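Local coordinates for protein ribonuclease S-3 (Pyrus pyrifolia, PDB 1IQQ) that cleaves RNA as a pistil ribonuclease of the T2 family and is responsible for gametophytic self-incompatibility, the rejection of self pollen, at residues 1-10 against 164-175; 28-36 against 102-110. One frame throughout, in Å; residues are numbered along the deposited sequence.

Interaction 1 of 2, residues 1-10 against 164-175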
loop_
_atom_site.group_PDB
_atom_site.type_symbol
_atom_site.label_atom_id
_atom_site.label_comp_id
_atom_site.label_asym_id
_atom_site.label_seq_id
_atom_site.Cartn_x
_atom_site.Cartn_y
_atom_site.Cartn_z
ATOM N N TYR A 1 7.552 15.167 8.909
ATOM C CA TYR A 1 7.665 14.252 7.716
ATOM C C TYR A 1 7.805 15.100 6.453
ATOM O O TYR A 1 7.483 16.293 6.480
ATOM C CB TYR A 1 6.428 13.335 7.656
ATOM C CG TYR A 1 5.162 13.981 7.192
ATOM C CD1 TYR A 1 4.750 13.846 5.854
ATOM C CD2 TYR A 1 4.384 14.744 8.060
ATOM C CE1 TYR A 1 3.612 14.479 5.415
ATOM C CE2 TYR A 1 3.274 15.357 7.640
ATOM C CZ TYR A 1 2.877 15.243 6.300
ATOM O OH TYR A 1 1.755 15.906 5.896
ATOM N N ASP A 2 8.253 14.478 5.359
ATOM C CA ASP A 2 8.426 15.205 4.082
ATOM C C ASP A 2 7.381 14.842 3.042
ATOM O O ASP A 2 6.982 15.694 2.255
ATOM C CB ASP A 2 9.772 14.880 3.414
ATOM C CG ASP A 2 10.968 15.293 4.258
ATOM O OD1 ASP A 2 10.842 16.339 4.951
ATOM O OD2 ASP A 2 11.984 14.580 4.174
ATOM N N TYR A 3 6.941 13.585 3.004
ATOM C CA TYR A 3 6.028 13.160 1.901
ATOM C C TYR A 3 5.308 11.925 2.364
ATOM O O TYR A 3 5.565 11.445 3.488
ATOM C CB TYR A 3 6.851 12.877 0.636
ATOM C CG TYR A 3 7.647 11.562 0.614
ATOM C CD1 TYR A 3 7.168 10.456 -0.086
ATOM C CD2 TYR A 3 8.887 11.440 1.272
ATOM C CE1 TYR A 3 7.836 9.256 -0.129
ATOM C CE2 TYR A 3 9.600 10.231 1.188
ATOM C CZ TYR A 3 9.054 9.121 0.498
ATOM O OH TYR A 3 9.720 7.907 0.541
ATOM N N PHE A 4 4.351 11.434 1.574
ATOM C CA PHE A 4 3.654 10.204 1.932
ATOM C C PHE A 4 3.922 9.055 0.996
ATOM O O PHE A 4 4.054 9.226 -0.248
ATOM C CB PHE A 4 2.132 10.427 1.819
ATOM C CG PHE A 4 1.556 11.249 2.904
ATOM C CD1 PHE A 4 1.200 12.551 2.669
ATOM C CD2 PHE A 4 1.322 10.677 4.144
ATOM C CE1 PHE A 4 0.561 13.326 3.713
ATOM C CE2 PHE A 4 0.691 11.418 5.162
ATOM C CZ PHE A 4 0.319 12.707 4.952
ATOM N N GLN A 5 3.966 7.862 1.564
ATOM C CA GLN A 5 3.979 6.617 0.810
ATOM C C GLN A 5 2.643 5.954 1.055
ATOM O O GLN A 5 2.303 5.628 2.207
ATOM C CB GLN A 5 5.026 5.655 1.314
ATOM C CG GLN A 5 6.469 6.157 0.948
ATOM C CD GLN A 5 7.504 5.172 1.421
ATOM O OE1 GLN A 5 7.795 4.155 0.745
ATOM N NE2 GLN A 5 8.033 5.417 2.600
ATOM N N PHE A 6 1.869 5.686 0.008
ATOM C CA PHE A 6 0.595 4.948 0.138
ATOM C C PHE A 6 0.831 3.630 -0.508
ATOM O O PHE A 6 0.900 3.510 -1.737
ATOM C CB PHE A 6 -0.510 5.751 -0.567
ATOM C CG PHE A 6 -1.898 5.140 -0.485
ATOM C CD1 PHE A 6 -2.735 5.213 -1.561
ATOM C CD2 PHE A 6 -2.363 4.555 0.677
ATOM C CE1 PHE A 6 -4.077 4.726 -1.462
ATOM C CE2 PHE A 6 -3.682 4.069 0.799
ATOM C CZ PHE A 6 -4.547 4.156 -0.270
ATOM N N THR A 7 0.963 2.596 0.325
ATOM C CA THR A 7 1.343 1.254 -0.170
ATOM C C THR A 7 0.179 0.302 -0.161
ATOM O O THR A 7 -0.564 0.241 0.856
ATOM C CB THR A 7 2.409 0.687 0.741
ATOM O OG1 THR A 7 3.545 1.580 0.746
ATOM C CG2 THR A 7 2.901 -0.691 0.188
ATOM N N GLN A 8 -0.045 -0.385 -1.268
ATOM C CA GLN A 8 -1.115 -1.403 -1.392
ATOM C C GLN A 8 -0.435 -2.738 -1.664
ATOM O O GLN A 8 0.675 -2.817 -2.222
ATOM C CB GLN A 8 -2.052 -1.008 -2.534
ATOM C CG GLN A 8 -2.885 0.253 -2.131
ATOM C CD GLN A 8 -3.736 0.708 -3.281
ATOM O OE1 GLN A 8 -4.415 -0.093 -3.889
ATOM N NE2 GLN A 8 -3.734 2.040 -3.537
ATOM N N GLN A 9 -1.103 -3.804 -1.245
ATOM C CA GLN A 9 -0.551 -5.192 -1.307
ATOM C C GLN A 9 -1.508 -6.105 -1.993
ATOM O O GLN A 9 -2.726 -6.017 -1.749
ATOM C CB GLN A 9 -0.252 -5.695 0.129
ATOM C CG GLN A 9 -1.519 -5.812 1.005
ATOM C CD GLN A 9 -1.226 -6.164 2.438
ATOM O OE1 GLN A 9 -2.148 -6.107 3.290
ATOM N NE2 GLN A 9 -0.003 -6.529 2.745
ATOM N N TYR A 10 -0.995 -6.976 -2.880
ATOM C CA TYR A 10 -1.821 -7.936 -3.627
ATOM C C TYR A 10 -1.997 -9.155 -2.725
ATOM O O TYR A 10 -1.037 -9.866 -2.459
ATOM C CB TYR A 10 -1.039 -8.266 -4.907
ATOM C CG TYR A 10 -1.738 -9.288 -5.763
ATOM C CD1 TYR A 10 -3.073 -9.192 -6.060
ATOM C CD2 TYR A 10 -1.034 -10.340 -6.323
ATOM C CE1 TYR A 10 -3.731 -10.102 -6.905
ATOM C CE2 TYR A 10 -1.640 -11.250 -7.154
ATOM C CZ TYR A 10 -2.997 -11.159 -7.452
ATOM O OH TYR A 10 -3.676 -12.119 -8.225
ATOM N N LEU A 164 4.662 -10.155 -8.284
ATOM C CA LEU A 164 4.397 -8.764 -7.792
ATOM C C LEU A 164 3.650 -8.872 -6.431
ATOM O O LEU A 164 2.692 -9.644 -6.282
ATOM C CB LEU A 164 3.484 -8.086 -8.833
ATOM C CG LEU A 164 3.032 -6.674 -8.505
ATOM C CD1 LEU A 164 4.329 -5.731 -8.497
ATOM C CD2 LEU A 164 2.048 -6.201 -9.587
ATOM N N VAL A 165 4.063 -8.054 -5.469
ATOM C CA VAL A 165 3.448 -8.116 -4.131
ATOM C C VAL A 165 2.940 -6.734 -3.672
ATOM O O VAL A 165 1.820 -6.672 -3.133
ATOM C CB VAL A 165 4.441 -8.598 -3.096
ATOM C CG1 VAL A 165 3.694 -8.880 -1.745
ATOM C CG2 VAL A 165 5.113 -9.917 -3.587
ATOM N N GLU A 166 3.691 -5.654 -3.838
ATOM C CA GLU A 166 3.212 -4.345 -3.357
ATOM C C GLU A 166 3.488 -3.259 -4.367
ATOM O O GLU A 166 4.487 -3.340 -5.138
ATOM C CB GLU A 166 3.881 -3.870 -2.007
ATOM C CG GLU A 166 3.673 -4.798 -0.850
ATOM C CD GLU A 166 4.298 -4.273 0.421
ATOM O OE1 GLU A 166 5.195 -3.458 0.433
ATOM O OE2 GLU A 166 3.866 -4.749 1.502
ATOM N N ILE A 167 2.593 -2.273 -4.383
ATOM C CA ILE A 167 2.795 -1.077 -5.239
ATOM C C ILE A 167 2.526 0.120 -4.356
ATOM O O ILE A 167 1.496 0.176 -3.663
ATOM C CB ILE A 167 1.887 -1.071 -6.462
ATOM C CG1 ILE A 167 2.403 -2.102 -7.482
ATOM C CG2 ILE A 167 1.935 0.329 -7.135
ATOM C CD1 ILE A 167 1.531 -2.309 -8.751
ATOM N N THR A 168 3.466 1.083 -4.323
ATOM C CA THR A 168 3.347 2.269 -3.535
ATOM C C THR A 168 3.245 3.478 -4.424
ATOM O O THR A 168 4.020 3.639 -5.395
ATOM C CB THR A 168 4.624 2.444 -2.681
ATOM O OG1 THR A 168 4.711 1.347 -1.760
ATOM C CG2 THR A 168 4.620 3.817 -1.913
ATOM N N LEU A 169 2.269 4.347 -4.144
ATOM C CA LEU A 169 2.095 5.636 -4.820
ATOM C C LEU A 169 2.575 6.685 -3.821
ATOM O O LEU A 169 2.127 6.688 -2.672
ATOM C CB LEU A 169 0.602 5.896 -5.156
ATOM C CG LEU A 169 -0.068 4.735 -5.819
ATOM C CD1 LEU A 169 -1.488 5.181 -6.168
ATOM C CD2 LEU A 169 0.640 4.366 -7.113
ATOM N N CYS A 170 3.482 7.578 -4.213
ATOM C CA CYS A 170 4.009 8.593 -3.308
ATOM C C CYS A 170 3.388 9.944 -3.610
ATOM O O CYS A 170 3.005 10.236 -4.782
ATOM C CB CYS A 170 5.540 8.678 -3.440
ATOM S SG CYS A 170 6.295 7.132 -2.864
ATOM N N SER A 171 3.218 10.771 -2.569
ATOM C CA SER A 171 2.627 12.105 -2.749
ATOM C C SER A 171 3.315 13.085 -1.904
ATOM O O SER A 171 4.131 12.695 -1.027
ATOM C CB SER A 171 1.103 12.043 -2.469
ATOM O OG SER A 171 0.810 11.512 -1.168
ATOM N N ASP A 172 3.090 14.362 -2.205
ATOM C CA ASP A 172 3.714 15.427 -1.466
ATOM C C ASP A 172 3.233 15.588 -0.038
ATOM O O ASP A 172 2.389 14.858 0.420
ATOM C CB ASP A 172 3.660 16.746 -2.328
ATOM C CG ASP A 172 2.305 17.335 -2.452
ATOM O OD1 ASP A 172 1.390 17.009 -1.687
ATOM O OD2 ASP A 172 2.153 18.233 -3.362
ATOM N N LYS A 173 3.842 16.533 0.677
ATOM C CA LYS A 173 3.515 16.682 2.080
ATOM C C LYS A 173 2.020 16.873 2.369
ATOM O O LYS A 173 1.506 16.449 3.422
ATOM C CB LYS A 173 4.399 17.796 2.683
ATOM C CG LYS A 173 4.351 17.771 4.224
ATOM C CD LYS A 173 5.474 18.660 4.764
ATOM C CE LYS A 173 5.465 18.649 6.285
ATOM N NZ LYS A 173 6.771 19.025 6.936
ATOM N N SER A 174 1.286 17.489 1.455
ATOM C CA SER A 174 -0.168 17.653 1.636
ATOM C C SER A 174 -0.985 16.435 1.192
ATOM O O SER A 174 -2.194 16.329 1.486
ATOM C CB SER A 174 -0.655 18.832 0.818
ATOM O OG SER A 174 -0.485 18.563 -0.564
ATOM N N GLY A 175 -0.347 15.508 0.506
ATOM C CA GLY A 175 -1.026 14.361 -0.023
ATOM C C GLY A 175 -1.900 14.737 -1.206
ATOM O O GLY A 175 -2.682 13.886 -1.598
HETATM O O HOH W 1 9.223 18.538 5.315
HETATM O O HOH W 2 7.239 1.559 -0.301
HETATM O O HOH W 3 2.657 -7.001 1.884
#
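Y1 and K173 grip each other twice: K173 NZ donates to Y1 O at 2.9 Å, almost in line with the carbonyl (172°), and Y1 OH donates to K173 O at 2.5 Å. K173 CE lies over one face of the Y1 ring near its rim, and K173 CG touches Y1 CE1 at 3.6 Å. With alanine at Y1, K173 O is likely to lose its hydroxyl donor and the lysine methylenes the ring they lie against. Water 1 bridges K173 NZ to D2 OD1, while D2 OD2 accepts from M40 N. Y3 turns a ring edge to C170 SG, disulfide-bonded to C181 and 3.8 Å from Y3 CE1. From F4 on, strands 3-10 and 164-171 pair antiparallel, F4, F6 and Q8 hydrogen-bonded with S171, L169 and I167. The F4 ring, with Y1 CE1 over one face, reaches the 172-175 type I turn, its CE1 3.3 Å from K173 O. Q5 lays CB 3.7 Å from T168 CG2, and its NE2 is hydrogen-bonded to S38 OG. At non-hydrogen-bonded T7-T168, both OG1 atoms stand anti to their carbonyl carbons (chi1 -59° and -64°) and meet at 2.8 Å; water 2 links T168 OG1 to Q5 OE1. Q9, RNA-binding by similarity, shares water 3 with E166. Main-chain bonds set the register of this T2-fold pairing, while the hydroxyl pair and waters 2 and 3 satisfy polar groups on the face carrying Q9.

Interaction 2 of 2, residues 28-36 against 102-110. With NAG (2-acetamido-2-deoxy-beta-D-glucopyranose), chain B.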
loop_
_atom_site.group_PDB
_atom_site.type_symbol
_atom_site.label_atom_id
_atom_site.label_comp_id
_atom_site.label_asym_id
_atom_site.label_seq_id
_atom_site.Cartn_x
_atom_site.Cartn_y
_atom_site.Cartn_z
ATOM N N LYS A 28 -8.011 -11.828 -5.102
ATOM C CA LYS A 28 -6.997 -11.406 -6.105
ATOM C C LYS A 28 -7.146 -9.884 -6.300
ATOM O O LYS A 28 -7.443 -9.360 -7.395
ATOM C CB LYS A 28 -7.254 -12.167 -7.417
ATOM C CG LYS A 28 -6.873 -13.671 -7.276
ATOM C CD LYS A 28 -6.931 -14.452 -8.607
ATOM C CE LYS A 28 -6.677 -15.937 -8.351
ATOM N NZ LYS A 28 -6.940 -16.767 -9.580
ATOM N N LEU A 29 -6.871 -9.175 -5.203
ATOM C CA LEU A 29 -7.052 -7.743 -5.132
ATOM C C LEU A 29 -5.913 -7.068 -4.367
ATOM O O LEU A 29 -5.317 -7.658 -3.465
ATOM C CB LEU A 29 -8.344 -7.382 -4.356
ATOM C CG LEU A 29 -9.624 -7.721 -5.140
ATOM C CD1 LEU A 29 -10.845 -7.573 -4.231
ATOM C CD2 LEU A 29 -9.788 -6.820 -6.318
ATOM N N PHE A 30 -5.670 -5.810 -4.758
ATOM C CA PHE A 30 -4.748 -4.939 -3.987
ATOM C C PHE A 30 -5.596 -4.188 -2.952
ATOM O O PHE A 30 -6.549 -3.531 -3.350
ATOM C CB PHE A 30 -4.098 -3.896 -4.939
ATOM C CG PHE A 30 -2.822 -4.385 -5.629
ATOM C CD1 PHE A 30 -2.834 -5.030 -6.870
ATOM C CD2 PHE A 30 -1.603 -4.147 -5.026
ATOM C CE1 PHE A 30 -1.636 -5.415 -7.498
ATOM C CE2 PHE A 30 -0.409 -4.515 -5.620
ATOM C CZ PHE A 30 -0.433 -5.143 -6.852
ATOM N N THR A 31 -5.239 -4.339 -1.696
ATOM C CA THR A 31 -5.857 -3.550 -0.638
ATOM C C THR A 31 -4.747 -2.818 0.099
ATOM O O THR A 31 -3.525 -2.985 -0.154
ATOM C CB THR A 31 -6.711 -4.404 0.324
ATOM O OG1 THR A 31 -6.007 -5.558 0.783
ATOM C CG2 THR A 31 -7.991 -4.861 -0.458
ATOM N N VAL A 32 -5.105 -1.947 1.051
ATOM C CA VAL A 32 -4.107 -1.158 1.685
ATOM C C VAL A 32 -3.155 -1.855 2.655
ATOM O O VAL A 32 -3.570 -2.757 3.416
ATOM C CB VAL A 32 -4.836 0.028 2.443
ATOM C CG1 VAL A 32 -3.789 0.866 3.288
ATOM C CG2 VAL A 32 -5.611 0.931 1.442
ATOM N N HIS A 33 -1.848 -1.538 2.543
ATOM C CA HIS A 33 -0.853 -2.009 3.515
ATOM C C HIS A 33 -0.401 -0.877 4.423
ATOM O O HIS A 33 -0.050 -1.105 5.582
ATOM C CB HIS A 33 0.368 -2.583 2.809
ATOM C CG HIS A 33 1.486 -2.995 3.715
ATOM N ND1 HIS A 33 1.510 -4.206 4.381
ATOM C CD2 HIS A 33 2.622 -2.351 4.068
ATOM C CE1 HIS A 33 2.613 -4.292 5.106
ATOM N NE2 HIS A 33 3.308 -3.179 4.933
ATOM N N GLY A 34 -0.341 0.352 3.929
ATOM C CA GLY A 34 0.019 1.432 4.809
ATOM C C GLY A 34 -0.123 2.790 4.171
ATOM O O GLY A 34 -0.140 2.941 2.929
ATOM N N LEU A 35 -0.169 3.813 5.023
ATOM C CA LEU A 35 -0.071 5.227 4.594
ATOM C C LEU A 35 0.967 5.810 5.560
ATOM O O LEU A 35 0.684 6.006 6.774
ATOM C CB LEU A 35 -1.373 5.980 4.690
ATOM C CG LEU A 35 -1.729 7.271 3.842
ATOM C CD1 LEU A 35 -2.529 8.383 4.596
ATOM C CD2 LEU A 35 -0.656 7.715 2.834
ATOM N N TRP A 36 2.160 5.971 5.018
ATOM C CA TRP A 36 3.288 6.376 5.851
ATOM C C TRP A 36 3.841 7.747 5.681
ATOM O O TRP A 36 4.261 8.085 4.579
ATOM C CB TRP A 36 4.518 5.472 5.615
ATOM C CG TRP A 36 4.322 4.009 5.862
ATOM C CD1 TRP A 36 3.235 3.361 6.434
ATOM C CD2 TRP A 36 5.307 3.007 5.581
ATOM N NE1 TRP A 36 3.531 1.985 6.510
ATOM C CE2 TRP A 36 4.789 1.766 6.004
ATOM C CE3 TRP A 36 6.587 3.042 4.998
ATOM C CZ2 TRP A 36 5.525 0.548 5.868
ATOM C CZ3 TRP A 36 7.305 1.847 4.870
ATOM C CH2 TRP A 36 6.768 0.626 5.306
ATOM N N TYR A 102 -7.339 9.922 9.773
ATOM C CA TYR A 102 -6.325 9.116 9.085
ATOM C C TYR A 102 -6.963 8.012 8.235
ATOM O O TYR A 102 -6.637 7.859 7.028
ATOM C CB TYR A 102 -5.429 8.444 10.149
ATOM C CG TYR A 102 -4.360 7.542 9.639
ATOM C CD1 TYR A 102 -3.416 8.008 8.685
ATOM C CD2 TYR A 102 -4.223 6.212 10.137
ATOM C CE1 TYR A 102 -2.345 7.181 8.231
ATOM C CE2 TYR A 102 -3.198 5.405 9.707
ATOM C CZ TYR A 102 -2.240 5.871 8.749
ATOM O OH TYR A 102 -1.204 5.084 8.328
ATOM N N PHE A 103 -7.872 7.252 8.797
ATOM C CA PHE A 103 -8.494 6.191 8.060
ATOM C C PHE A 103 -9.454 6.738 7.012
ATOM O O PHE A 103 -9.566 6.159 5.938
ATOM C CB PHE A 103 -9.165 5.256 9.068
ATOM C CG PHE A 103 -8.182 4.445 9.867
ATOM C CD1 PHE A 103 -7.276 3.560 9.256
ATOM C CD2 PHE A 103 -8.125 4.585 11.274
ATOM C CE1 PHE A 103 -6.350 2.882 10.045
ATOM C CE2 PHE A 103 -7.206 3.890 12.043
ATOM C CZ PHE A 103 -6.305 3.041 11.424
ATOM N N GLU A 104 -10.164 7.821 7.334
ATOM C CA GLU A 104 -11.043 8.421 6.296
ATOM C C GLU A 104 -10.202 8.927 5.145
ATOM O O GLU A 104 -10.636 8.859 3.992
ATOM C CB GLU A 104 -11.831 9.584 6.925
ATOM C CG GLU A 104 -12.897 9.118 7.893
ATOM C CD GLU A 104 -13.337 10.201 8.878
ATOM O OE1 GLU A 104 -12.850 11.364 8.787
ATOM O OE2 GLU A 104 -14.176 9.843 9.766
ATOM N N THR A 105 -9.002 9.431 5.420
ATOM C CA THR A 105 -8.110 9.923 4.361
ATOM C C THR A 105 -7.681 8.760 3.456
ATOM O O THR A 105 -7.659 8.890 2.227
ATOM C CB THR A 105 -6.887 10.551 4.965
ATOM O OG1 THR A 105 -7.297 11.772 5.642
ATOM C CG2 THR A 105 -5.851 10.890 3.843
ATOM N N VAL A 106 -7.333 7.602 4.044
ATOM C CA VAL A 106 -7.001 6.415 3.211
ATOM C C VAL A 106 -8.146 5.971 2.336
ATOM O O VAL A 106 -7.956 5.631 1.174
ATOM C CB VAL A 106 -6.576 5.269 4.146
ATOM C CG1 VAL A 106 -6.479 3.945 3.407
ATOM C CG2 VAL A 106 -5.163 5.613 4.712
ATOM N N ILE A 107 -9.361 5.966 2.887
ATOM C CA ILE A 107 -10.562 5.562 2.108
ATOM C C ILE A 107 -10.787 6.563 0.972
ATOM O O ILE A 107 -11.069 6.126 -0.190
ATOM C CB ILE A 107 -11.792 5.528 3.075
ATOM C CG1 ILE A 107 -11.675 4.338 4.057
ATOM C CG2 ILE A 107 -13.133 5.486 2.243
ATOM C CD1 ILE A 107 -12.573 4.435 5.342
ATOM N N LYS A 108 -10.568 7.835 1.272
ATOM C CA LYS A 108 -10.706 8.896 0.254
ATOM C C LYS A 108 -9.698 8.670 -0.884
ATOM O O LYS A 108 -10.017 8.840 -2.083
ATOM C CB LYS A 108 -10.500 10.276 0.854
ATOM C CG LYS A 108 -11.102 11.348 -0.042
ATOM C CD LYS A 108 -11.161 12.612 0.739
ATOM C CE LYS A 108 -9.800 13.191 0.802
ATOM N NZ LYS A 108 -9.713 14.093 -0.359
ATOM N N MET A 109 -8.468 8.286 -0.527
ATOM C CA MET A 109 -7.487 8.038 -1.596
ATOM C C MET A 109 -7.876 6.817 -2.420
ATOM O O MET A 109 -7.858 6.855 -3.675
ATOM C CB MET A 109 -6.098 7.794 -0.957
ATOM C CG MET A 109 -5.541 9.063 -0.315
ATOM S SD MET A 109 -4.101 8.604 0.700
ATOM C CE MET A 109 -3.578 10.253 1.015
ATOM N N TYR A 110 -8.193 5.717 -1.752
ATOM C CA TYR A 110 -8.478 4.484 -2.447
ATOM C C TYR A 110 -9.744 4.513 -3.303
ATOM O O TYR A 110 -9.769 3.993 -4.428
ATOM C CB TYR A 110 -8.586 3.347 -1.386
ATOM C CG TYR A 110 -8.615 1.959 -1.934
ATOM C CD1 TYR A 110 -7.436 1.231 -2.126
ATOM C CD2 TYR A 110 -9.790 1.324 -2.194
ATOM C CE1 TYR A 110 -7.426 -0.064 -2.554
ATOM C CE2 TYR A 110 -9.830 -0.016 -2.637
ATOM C CZ TYR A 110 -8.620 -0.698 -2.805
ATOM O OH TYR A 110 -8.680 -2.026 -3.180
HETATM C C1 NAG B . -10.634 -2.288 -6.593
HETATM C C2 NAG B . -12.108 -2.485 -6.135
HETATM C C3 NAG B . -12.559 -3.871 -6.628
HETATM C C4 NAG B . -12.418 -4.006 -8.150
HETATM C C5 NAG B . -10.961 -3.675 -8.517
HETATM C C6 NAG B . -10.668 -3.644 -9.979
HETATM C C7 NAG B . -13.114 -1.647 -4.076
HETATM C C8 NAG B . -13.291 -1.829 -2.594
HETATM N N2 NAG B . -12.214 -2.452 -4.690
HETATM O O3 NAG B . -13.941 -4.021 -6.246
HETATM O O4 NAG B . -12.648 -5.382 -8.516
HETATM O O5 NAG B . -10.640 -2.361 -8.013
HETATM O O6 NAG B . -11.514 -2.725 -10.688
HETATM O O7 NAG B . -13.759 -0.775 -4.673
HETATM O O HOH W 4 0.044 2.703 7.834
#
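CG anti to the backbone N in both Y102 (chi1 178°) and Y110 (chi1 -169°) sends two tyrosine rings from helix 102-110 to strand 30-36, where each hydroxyl meets a main-chain carbonyl. Y110 OH donates to F30 O at 2.6 Å, lying in the carbonyl plane and fairly straight onto the C=O. Y102 OH gives its proton to L35 O, also at 2.6 Å, but comes in more bent and on a lone pair. Water 4 donates to the same Y102 hydroxyl and accepts from L35 N, so both polar backbone atoms of L35 are tied to one phenol, one directly and one through the water. Between the tyrosines the contact is apolar. L35 carries most of it: CD1 packs 3.8 Å from Y102 CE1, CB lies against V106 CG2, and CD2 approaches M109 SD as the two side chains cross at about a right angle. V32 and V106 meet tip to tip, CG2 to CG1 at 3.7 Å, and V32 CG2 also comes 4.0 Å from Y110 CD1.

This is helix-on-sheet packing in the alpha+beta fold of RNase T2 enzymes; the axes of strand 30-36 and helix 102-110 approach to 9.9 Å, at an angle of 116°. H33, the catalytic proton donor, belongs to the same strand; at H33 and G34 a classic beta bulge faces T7. Y102 also lies beside the active-site residues E84 and H88, and H88 stacks on W36. At the other end of the helix segment, the N-acetyl group of NAG lies at the edge of the Y110 ring, C8 being 3.9 Å from CE2.

In the fold
The two interactions lie with centres about 9 Å apart and share one sheet. Strand 3-10 is the shared strand: it pairs with strand 161-171 in interaction 1 and, on its other edge, with strand 30-38, which interaction 2 covers with helix 99-112. Along the chain both segments of interaction 2 fall between those of interaction 1, whose pairing brings the two ends of this long intervening part together in one sheet. Probable backbone bonds T7 O to H33 N (2.8 Å) and Q9 N to T31 O join the contacts directly. Q9, an RNA-binding residue by similarity, and catalytic H33 thereby sit on neighbouring strands, their side chains touching, within one continuous framework.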